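Local structure of periplasmic chaperone Spy (Escherichia coli, 5WO2) at residues 46-49 and 50-54; 70-73 and 74-78; 78-81 and 82-86; 89-92 and 93-96. The protein is an ATP-independent periplasmic chaperone that, as a cradle-shaped homodimer, limits protein aggregation and lets substrate proteins fold while bound to it. One frame throughout, in Å; residues are numbered along the deposited sequence.

Interaction 1. Residues 46-49 and 50-54; sequences FDKV and KAEAQ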
# COMPACT_ATOMS: atom_id res chain seq x y z
N PHE B 46 -16.80 12.49 -10.99
CA PHE B 46 -15.46 12.40 -10.41
C PHE B 46 -14.91 13.80 -10.21
O PHE B 46 -14.87 14.60 -11.14
CB PHE B 46 -14.55 11.61 -11.33
CG PHE B 46 -13.13 11.49 -10.83
CD1 PHE B 46 -12.86 10.77 -9.71
CD2 PHE B 46 -12.08 12.07 -11.51
CE1 PHE B 46 -11.53 10.67 -9.24
CE2 PHE B 46 -10.80 11.97 -11.07
CZ PHE B 46 -10.51 11.28 -9.92
N ASP B 47 -14.49 14.09 -8.99
CA ASP B 47 -13.96 15.40 -8.66
C ASP B 47 -12.44 15.33 -8.51
O ASP B 47 -11.95 14.94 -7.48
CB ASP B 47 -14.62 15.87 -7.37
CG ASP B 47 -14.28 17.30 -7.00
OD1 ASP B 47 -13.17 17.83 -7.26
OD2 ASP B 47 -15.17 17.91 -6.40
N LYS B 48 -11.71 15.74 -9.53
CA LYS B 48 -10.28 15.48 -9.55
C LYS B 48 -9.58 16.23 -8.45
O LYS B 48 -8.73 15.68 -7.80
CB LYS B 48 -9.67 15.84 -10.88
CG LYS B 48 -8.21 15.45 -11.04
CD LYS B 48 -7.90 15.62 -12.50
CE LYS B 48 -6.46 15.40 -12.87
NZ LYS B 48 -6.48 15.26 -14.40
N VAL B 49 -9.99 17.48 -8.23
CA VAL B 49 -9.26 18.29 -7.22
C VAL B 49 -9.48 17.71 -5.84
O VAL B 49 -8.56 17.64 -5.03
CB VAL B 49 -9.70 19.78 -7.27
CG1 VAL B 49 -9.09 20.59 -6.10
CG2 VAL B 49 -9.26 20.35 -8.61
N LYS B 50 -10.69 17.24 -5.58
CA LYS B 50 -10.97 16.56 -4.33
C LYS B 50 -10.18 15.26 -4.22
O LYS B 50 -9.66 14.92 -3.17
CB LYS B 50 -12.48 16.30 -4.24
CG LYS B 50 -12.91 15.93 -2.85
CD LYS B 50 -14.44 16.02 -2.71
CE LYS B 50 -15.02 17.39 -3.09
NZ LYS B 50 -14.20 18.57 -2.63
N ALA B 51 -10.08 14.53 -5.32
CA ALA B 51 -9.30 13.29 -5.30
C ALA B 51 -7.84 13.59 -5.04
O ALA B 51 -7.18 12.87 -4.28
CB ALA B 51 -9.50 12.55 -6.64
N GLU B 52 -7.34 14.65 -5.63
CA GLU B 52 -5.95 15.01 -5.38
C GLU B 52 -5.71 15.32 -3.89
O GLU B 52 -4.66 14.98 -3.33
CB GLU B 52 -5.53 16.19 -6.23
CG GLU B 52 -5.42 15.82 -7.71
CD GLU B 52 -5.05 17.01 -8.62
OE1 GLU B 52 -5.71 18.06 -8.55
OE2 GLU B 52 -4.13 16.84 -9.44
N ALA B 53 -6.68 15.98 -3.25
CA ALA B 53 -6.51 16.28 -1.84
C ALA B 53 -6.47 15.01 -0.98
O ALA B 53 -5.66 14.90 -0.04
CB ALA B 53 -7.61 17.24 -1.35
N GLN B 54 -7.30 14.04 -1.33
CA GLN B 54 -7.36 12.74 -0.65
C GLN B 54 -6.05 12.02 -0.81
O GLN B 54 -5.50 11.49 0.16
CB GLN B 54 -8.49 11.86 -1.20
CG GLN B 54 -8.81 10.66 -0.32
CD GLN B 54 -7.93 9.44 -0.61
OE1 GLN B 54 -7.29 9.35 -1.67
NE2 GLN B 54 -7.90 8.49 0.35

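Interaction 2. Residues 70-73 and 74-78; sequences METQ and NKIYN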
# COMPACT_ATOMS: atom_id res chain seq x y z
N MET B 70 10.28 0.39 7.68
CA MET B 70 11.72 0.31 7.40
C MET B 70 12.52 0.35 8.67
O MET B 70 13.54 -0.33 8.73
CB MET B 70 12.17 1.40 6.42
CG MET B 70 11.50 1.19 5.01
SD MET B 70 12.32 2.20 3.74
CE MET B 70 11.44 3.66 4.06
N GLU B 71 12.07 1.11 9.68
CA GLU B 71 12.87 1.20 10.89
C GLU B 71 12.85 -0.15 11.57
O GLU B 71 13.88 -0.60 12.05
CB GLU B 71 12.40 2.27 11.86
CG GLU B 71 13.29 2.32 13.11
CD GLU B 71 13.20 3.60 13.92
OE1 GLU B 71 12.35 4.46 13.64
OE2 GLU B 71 13.99 3.75 14.88
N THR B 72 11.69 -0.78 11.59
CA THR B 72 11.52 -2.10 12.21
C THR B 72 12.38 -3.14 11.49
O THR B 72 13.10 -3.89 12.13
CB THR B 72 10.03 -2.50 12.20
OG1 THR B 72 9.30 -1.57 13.00
CG2 THR B 72 9.82 -3.87 12.79
N GLN B 73 12.33 -3.18 10.16
CA GLN B 73 13.13 -4.14 9.43
C GLN B 73 14.63 -3.91 9.60
O GLN B 73 15.42 -4.85 9.67
CB GLN B 73 12.78 -4.09 7.96
CG GLN B 73 11.32 -4.53 7.70
CD GLN B 73 11.11 -5.97 8.02
OE1 GLN B 73 11.83 -6.84 7.53
NE2 GLN B 73 10.15 -6.25 8.90
N ASN B 74 15.03 -2.64 9.66
CA ASN B 74 16.43 -2.31 9.94
C ASN B 74 16.83 -2.82 11.33
O ASN B 74 17.92 -3.35 11.52
CB ASN B 74 16.64 -0.79 9.85
CG ASN B 74 18.06 -0.39 10.10
OD1 ASN B 74 18.45 -0.12 11.25
ND2 ASN B 74 18.85 -0.34 9.05
N LYS B 75 15.94 -2.67 12.30
CA LYS B 75 16.30 -3.10 13.65
C LYS B 75 16.47 -4.62 13.67
O LYS B 75 17.33 -5.16 14.36
CB LYS B 75 15.24 -2.67 14.67
CG LYS B 75 15.37 -1.20 15.09
CD LYS B 75 14.35 -0.82 16.17
CE LYS B 75 14.22 0.67 16.30
NZ LYS B 75 15.55 1.36 16.32
N ILE B 76 15.66 -5.31 12.89
CA ILE B 76 15.74 -6.76 12.82
C ILE B 76 17.03 -7.19 12.13
O ILE B 76 17.80 -8.00 12.66
CB ILE B 76 14.52 -7.32 12.07
CG1 ILE B 76 13.27 -7.15 12.94
CG2 ILE B 76 14.73 -8.78 11.68
CD1 ILE B 76 12.02 -7.54 12.30
N TYR B 77 17.29 -6.63 10.95
CA TYR B 77 18.50 -6.93 10.21
C TYR B 77 19.71 -6.87 11.13
O TYR B 77 20.59 -7.71 11.06
CB TYR B 77 18.65 -5.92 9.07
CG TYR B 77 19.84 -6.20 8.16
CD1 TYR B 77 19.77 -7.18 7.18
CD2 TYR B 77 21.01 -5.47 8.28
CE1 TYR B 77 20.84 -7.45 6.36
CE2 TYR B 77 22.11 -5.73 7.42
CZ TYR B 77 22.00 -6.70 6.46
OH TYR B 77 23.01 -6.99 5.59
N ASN B 78 19.74 -5.89 12.02
CA ASN B 78 20.92 -5.70 12.87
C ASN B 78 20.97 -6.58 14.12
O ASN B 78 21.97 -6.56 14.83
CB ASN B 78 21.04 -4.24 13.25
CG ASN B 78 21.64 -3.43 12.15
OD1 ASN B 78 22.82 -3.62 11.83
ND2 ASN B 78 20.85 -2.54 11.53

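Interaction 3. Residues 78-81 and 82-86; sequences NILT and PEQKK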
# COMPACT_ATOMS: atom_id res chain seq x y z
N ASN B 78 19.74 -5.89 12.02
CA ASN B 78 20.92 -5.70 12.87
C ASN B 78 20.97 -6.58 14.12
O ASN B 78 21.97 -6.56 14.83
CB ASN B 78 21.04 -4.24 13.25
CG ASN B 78 21.64 -3.43 12.15
OD1 ASN B 78 22.82 -3.62 11.83
ND2 ASN B 78 20.85 -2.54 11.53
N ILE B 79 19.95 -7.38 14.39
CA ILE B 79 20.13 -8.42 15.41
C ILE B 79 20.66 -9.72 14.81
O ILE B 79 20.87 -10.68 15.53
CB ILE B 79 18.82 -8.76 16.18
CG1 ILE B 79 17.79 -9.45 15.30
CG2 ILE B 79 18.24 -7.53 16.80
CD1 ILE B 79 16.67 -10.10 16.06
N LEU B 80 20.84 -9.76 13.49
CA LEU B 80 21.21 -11.01 12.80
C LEU B 80 22.71 -11.29 12.69
O LEU B 80 23.52 -10.36 12.64
CB LEU B 80 20.65 -11.01 11.37
CG LEU B 80 19.13 -10.90 11.16
CD1 LEU B 80 18.82 -10.83 9.66
CD2 LEU B 80 18.40 -12.04 11.82
N THR B 81 23.06 -12.58 12.62
CA THR B 81 24.44 -13.00 12.31
C THR B 81 24.80 -12.73 10.85
O THR B 81 23.91 -12.65 10.01
CB THR B 81 24.64 -14.49 12.54
OG1 THR B 81 23.87 -15.21 11.57
CG2 THR B 81 24.22 -14.89 13.95
N PRO B 82 26.10 -12.61 10.54
CA PRO B 82 26.51 -12.46 9.14
C PRO B 82 25.87 -13.46 8.20
O PRO B 82 25.33 -13.04 7.19
CB PRO B 82 28.03 -12.64 9.22
CG PRO B 82 28.36 -11.99 10.52
CD PRO B 82 27.24 -12.40 11.46
N GLU B 83 25.88 -14.76 8.52
CA GLU B 83 25.20 -15.72 7.66
C GLU B 83 23.68 -15.44 7.57
O GLU B 83 23.09 -15.56 6.50
CB GLU B 83 25.45 -17.17 8.12
CG GLU B 83 25.36 -17.37 9.63
CD GLU B 83 26.71 -17.18 10.36
OE1 GLU B 83 27.40 -18.20 10.62
OE2 GLU B 83 27.07 -16.02 10.69
N GLN B 84 23.03 -15.04 8.66
CA GLN B 84 21.60 -14.76 8.57
C GLN B 84 21.30 -13.50 7.73
O GLN B 84 20.28 -13.45 7.05
CB GLN B 84 20.98 -14.60 9.96
CG GLN B 84 20.91 -15.87 10.83
CD GLN B 84 20.53 -15.53 12.27
OE1 GLN B 84 21.04 -14.56 12.83
NE2 GLN B 84 19.61 -16.29 12.85
N LYS B 85 22.17 -12.48 7.78
CA LYS B 85 21.98 -11.29 6.95
C LYS B 85 22.09 -11.62 5.46
O LYS B 85 21.35 -11.10 4.64
CB LYS B 85 23.01 -10.22 7.28
CG LYS B 85 22.87 -9.56 8.62
CD LYS B 85 24.05 -8.59 8.89
CE LYS B 85 23.87 -7.89 10.23
NZ LYS B 85 25.09 -7.19 10.70
N LYS B 86 23.02 -12.50 5.10
CA LYS B 86 23.11 -12.93 3.70
C LYS B 86 21.79 -13.52 3.28
O LYS B 86 21.31 -13.28 2.19
CB LYS B 86 24.22 -13.95 3.47
CG LYS B 86 25.63 -13.37 3.54
CD LYS B 86 26.63 -14.21 2.70
CE LYS B 86 26.74 -15.68 3.15
NZ LYS B 86 27.66 -15.89 4.33
O HOH W 1 24.26 -4.42 10.00

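Interaction 4. Residues 89-92 and 93-96; sequences NANF and EKRL. With ZN (zinc ion), chain J.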
# COMPACT_ATOMS: atom_id res chain seq x y z
N ASN B 89 19.08 -10.99 3.06
CA ASN B 89 19.22 -10.18 1.84
C ASN B 89 18.73 -10.98 0.63
O ASN B 89 18.09 -10.44 -0.23
CB ASN B 89 20.64 -9.70 1.62
CG ASN B 89 21.00 -8.54 2.54
OD1 ASN B 89 20.19 -7.69 2.83
ND2 ASN B 89 22.22 -8.56 3.06
N ALA B 90 19.01 -12.28 0.60
CA ALA B 90 18.51 -13.08 -0.52
C ALA B 90 16.99 -13.15 -0.54
O ALA B 90 16.35 -13.02 -1.61
CB ALA B 90 19.11 -14.47 -0.45
N ASN B 91 16.38 -13.34 0.63
CA ASN B 91 14.93 -13.37 0.74
C ASN B 91 14.31 -12.07 0.29
O ASN B 91 13.22 -12.04 -0.24
CB ASN B 91 14.48 -13.65 2.17
CG ASN B 91 14.85 -15.03 2.64
OD1 ASN B 91 15.25 -15.89 1.86
ND2 ASN B 91 14.72 -15.25 3.95
N PHE B 92 15.02 -10.98 0.56
CA PHE B 92 14.55 -9.66 0.25
C PHE B 92 14.32 -9.54 -1.27
O PHE B 92 13.36 -8.90 -1.73
CB PHE B 92 15.55 -8.59 0.76
CG PHE B 92 14.98 -7.19 0.81
CD1 PHE B 92 14.96 -6.38 -0.32
CD2 PHE B 92 14.45 -6.67 1.99
CE1 PHE B 92 14.39 -5.08 -0.29
CE2 PHE B 92 13.90 -5.37 2.02
CZ PHE B 92 13.86 -4.59 0.89
N GLU B 93 15.19 -10.16 -2.04
CA GLU B 93 15.12 -10.07 -3.49
C GLU B 93 13.86 -10.74 -4.04
O GLU B 93 13.39 -10.39 -5.12
CB GLU B 93 16.35 -10.72 -4.12
CG GLU B 93 17.64 -10.16 -3.59
CD GLU B 93 17.72 -8.65 -3.73
OE1 GLU B 93 17.32 -8.07 -4.77
OE2 GLU B 93 18.14 -8.06 -2.75
N LYS B 94 13.34 -11.72 -3.31
CA LYS B 94 12.16 -12.47 -3.73
C LYS B 94 10.85 -11.84 -3.27
O LYS B 94 9.79 -12.18 -3.80
CB LYS B 94 12.25 -13.89 -3.22
CG LYS B 94 13.55 -14.61 -3.60
CD LYS B 94 13.59 -16.08 -3.14
CE LYS B 94 13.42 -16.23 -1.62
NZ LYS B 94 14.09 -17.44 -1.03
N ARG B 95 10.91 -10.94 -2.31
CA ARG B 95 9.71 -10.35 -1.72
C ARG B 95 9.35 -9.05 -2.38
O ARG B 95 10.15 -8.47 -3.11
CB ARG B 95 9.89 -10.11 -0.21
CG ARG B 95 9.96 -11.39 0.62
CD ARG B 95 9.53 -11.15 2.06
NE ARG B 95 10.38 -10.17 2.73
CZ ARG B 95 11.48 -10.49 3.40
NH1 ARG B 95 12.19 -9.52 3.99
NH2 ARG B 95 11.88 -11.76 3.51
N LEU B 96 8.14 -8.58 -2.11
CA LEU B 96 7.59 -7.42 -2.81
C LEU B 96 7.19 -6.31 -1.84
O LEU B 96 6.94 -5.17 -2.25
CB LEU B 96 6.41 -7.85 -3.67
CG LEU B 96 6.78 -8.98 -4.63
CD1 LEU B 96 5.54 -9.70 -5.12
CD2 LEU B 96 7.60 -8.45 -5.81
ZN ZN J . 17.83 -5.99 -3.04
O HOH W 2 13.99 -13.42 5.56

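Interaction 1. Residues 46-49 and 50-54
Asp47 lays its carboxylate over the start of the Lys50 side chain, CG standing 3.4 Å from Lys50 CB. With CG anti to the backbone N (chi1 -173°), the acid folds forward over the first turn, where OD1 accepts from the backbone N of Lys50 at 3.1 Å. That N-H arrives from above the carboxylate plane, 57° out of it, yet the bond is nearly straight. OD2 meets the Lys50 chain farther out, 3.4 Å from CE; the amino group makes a long salt bridge of 3.9 Å between NZ and OD2, the lysine curling back at its last two torsions. Asp47 is thus the N-cap of helix 48-77, its negative charge set where it would interact favourably with the positive end of the helix dipole. Backbone bonds from Ala51 N to Asp47 O (2.9 Å) and Glu52 N to Lys48 O (2.8 Å) open the helix. Just before the cap, the Phe46 ring brings CZ to 3.7 Å from Ala51 CB, an oblique apolar contact; it also touches Ile40 of helix 32-41 and Glu71 of the second subunit. Glu52 runs CG past Lys48 O at 3.3 Å, and its carboxylate pairs with Lys63 of the second subunit.

Interaction 2. Residues 70-73 and 74-78
Lys75 runs alongside Glu71, one turn back on helix 48-77. Glu71 is extended with CG anti to its backbone N (chi1 -179°), and the lysine bends at its last torsion (chi4 -45°), which turns NZ to within 3.2 Å of Glu71 OE2. The salt bridge has weak hydrogen-bond geometry, and a bound zinc ion also lies close to the Glu71 side chain; CE, 3.7 Å from Glu71 CG, adds aliphatic contact. Gln73 and Ile76 pair more loosely, NE2 standing 4.1 Å from CD1 of Ile76. Ile76 presses closer to the backbone, with CG1 3.4 Å from Thr72 O, and its side chain touches Ile18 of helix 9-21. Asn74 faces the second subunit: its CB rests on Met70 O, and ND2 makes weak hydrogen bonds to backbone carbonyls of that subunit, among them Ser43. Asn74 O accepts twice, from Asn78 N and from Asn78 ND2 at 3.0 Å, which reach it from opposite faces of the carbonyl plane. The main-chain bonds run regularly from Asn74 N to Met70 O through to Tyr77 N and Gln73 O (2.9 Å, nearly straight at 174°). Such i to i+4 spacing, with an acid one turn before a lysine, is typical of an alpha-helix; here it is the last turns of the long central helix of the Spy cradle.

Interaction 3. Residues 78-81 and 82-86
The backbone leaves the loop extended at Leu80 and Thr81 and turns into helix 82-94 at Pro82, the first helical bond running from Lys85 N to Thr81 O at 2.8 Å. Thr81 OG1 sits between its own backbone N and carbonyl carbon (chi1 68°), and from there it accepts from Gln84 N at 3.0 Å. Gln84 answers with its side chain: OE1 takes the Thr81 N-H at 2.8 Å, in the carbonyl plane, on a lone pair and almost straight (171°). The two reciprocal bonds form a capping box with Thr81 as N-cap; they join the Thr and Gln of Leu80-Thr81-Pro82-Glu83-Gln84, which matches the LTXXQ motif that names the family. Gln84 OE1 also accepts from Gln11 NE2, and Gln84 NE2 donates to Leu5 O, tying the turn to the N-terminal part of the chain. Leu80 crosses the glutamine, with CD2 3.8 Å from OE1, and its CB touches Lys85 CG. Glu83 CG, placed by a chi1 of 43°, lies 3.3 Å from Thr81 OG1, and a bend at chi2 turns the carboxylate back toward the threonine. Lys85 stretches beside the loop, CE 3.5 Å from Leu80 O. Its amino group gives a hydrogen bond to a water, which in turn donates to Asn78 OD1, bridging loop and helix; Asn78 ND2 bonds to Ser43 O of the second subunit.

Interaction 4. Residues 89-92 and 93-96
Asn91 O is gripped by two backbone donors, Lys94 N at 3.1 Å and, weakly, Arg95 N at 3.3 Å. Lys94 N lies 64° out of the carbonyl plane, and Arg95 N stands similarly high over that of Phe92 O, 3.2 Å away; these i to i+3 bonds take over from the regular i to i+4 pattern as helix 82-94 ends. Glu93 N makes weak bonds to both Asn89 O and Ala90 O. The Arg95 side chain, bent at chi3, folds back over the turn it has just left: NH2 stands 3.5 Å from Asn91 CB, and Asn91 O and Phe92 CA lie over one face of the guanidinium. Its plane is 71° from that of the Phe92 ring, which NH1 approaches obliquely. The amide of Asn91 is held more firmly from outside, OD1 by Gln87 NE2 and ND2 by Asp4, while Lys94 NZ adds a weak bond to OD1 at 3.5 Å. Glu93 CG passes Asn89 O, and a bend at chi2 (-54°) then sets OE2 2.1 Å from a zinc ion. His38 ND1 of the second subunit binds the same zinc, and the His38 ring stacks on Phe92. Asn89 OD1 bonds to the other nitrogen of that imidazole, NE2, and would so orient it toward the metal. With one further atom completing the ligands seen, carboxylate and imidazole, one from each subunit, make the zinc a bridge across the dimer in this crystal.

Interactions 1 and 2 occupy the first and last turns of helix 48-77, their centres 35 Å apart and on opposite sides of the chain's centre. Interaction 3 follows directly, sharing Asn78 with interaction 2, and turns the chain into helix 82-94, whose C-terminal end carries interaction 4. Interactions 2, 3 and 4 cluster, with centres 11 to 14 Å apart, and Tyr77 OH probably hydrogen-bonds Asn89 ND2 between interactions 2 and 4. Interaction 1 is remote from them within the chain, yet across the dimer residues of interaction 2 pack on the counterparts of interaction 1, as Asn74 does on Phe46 of the second subunit. Both ends of the long helix therefore take part in assembling the cradle.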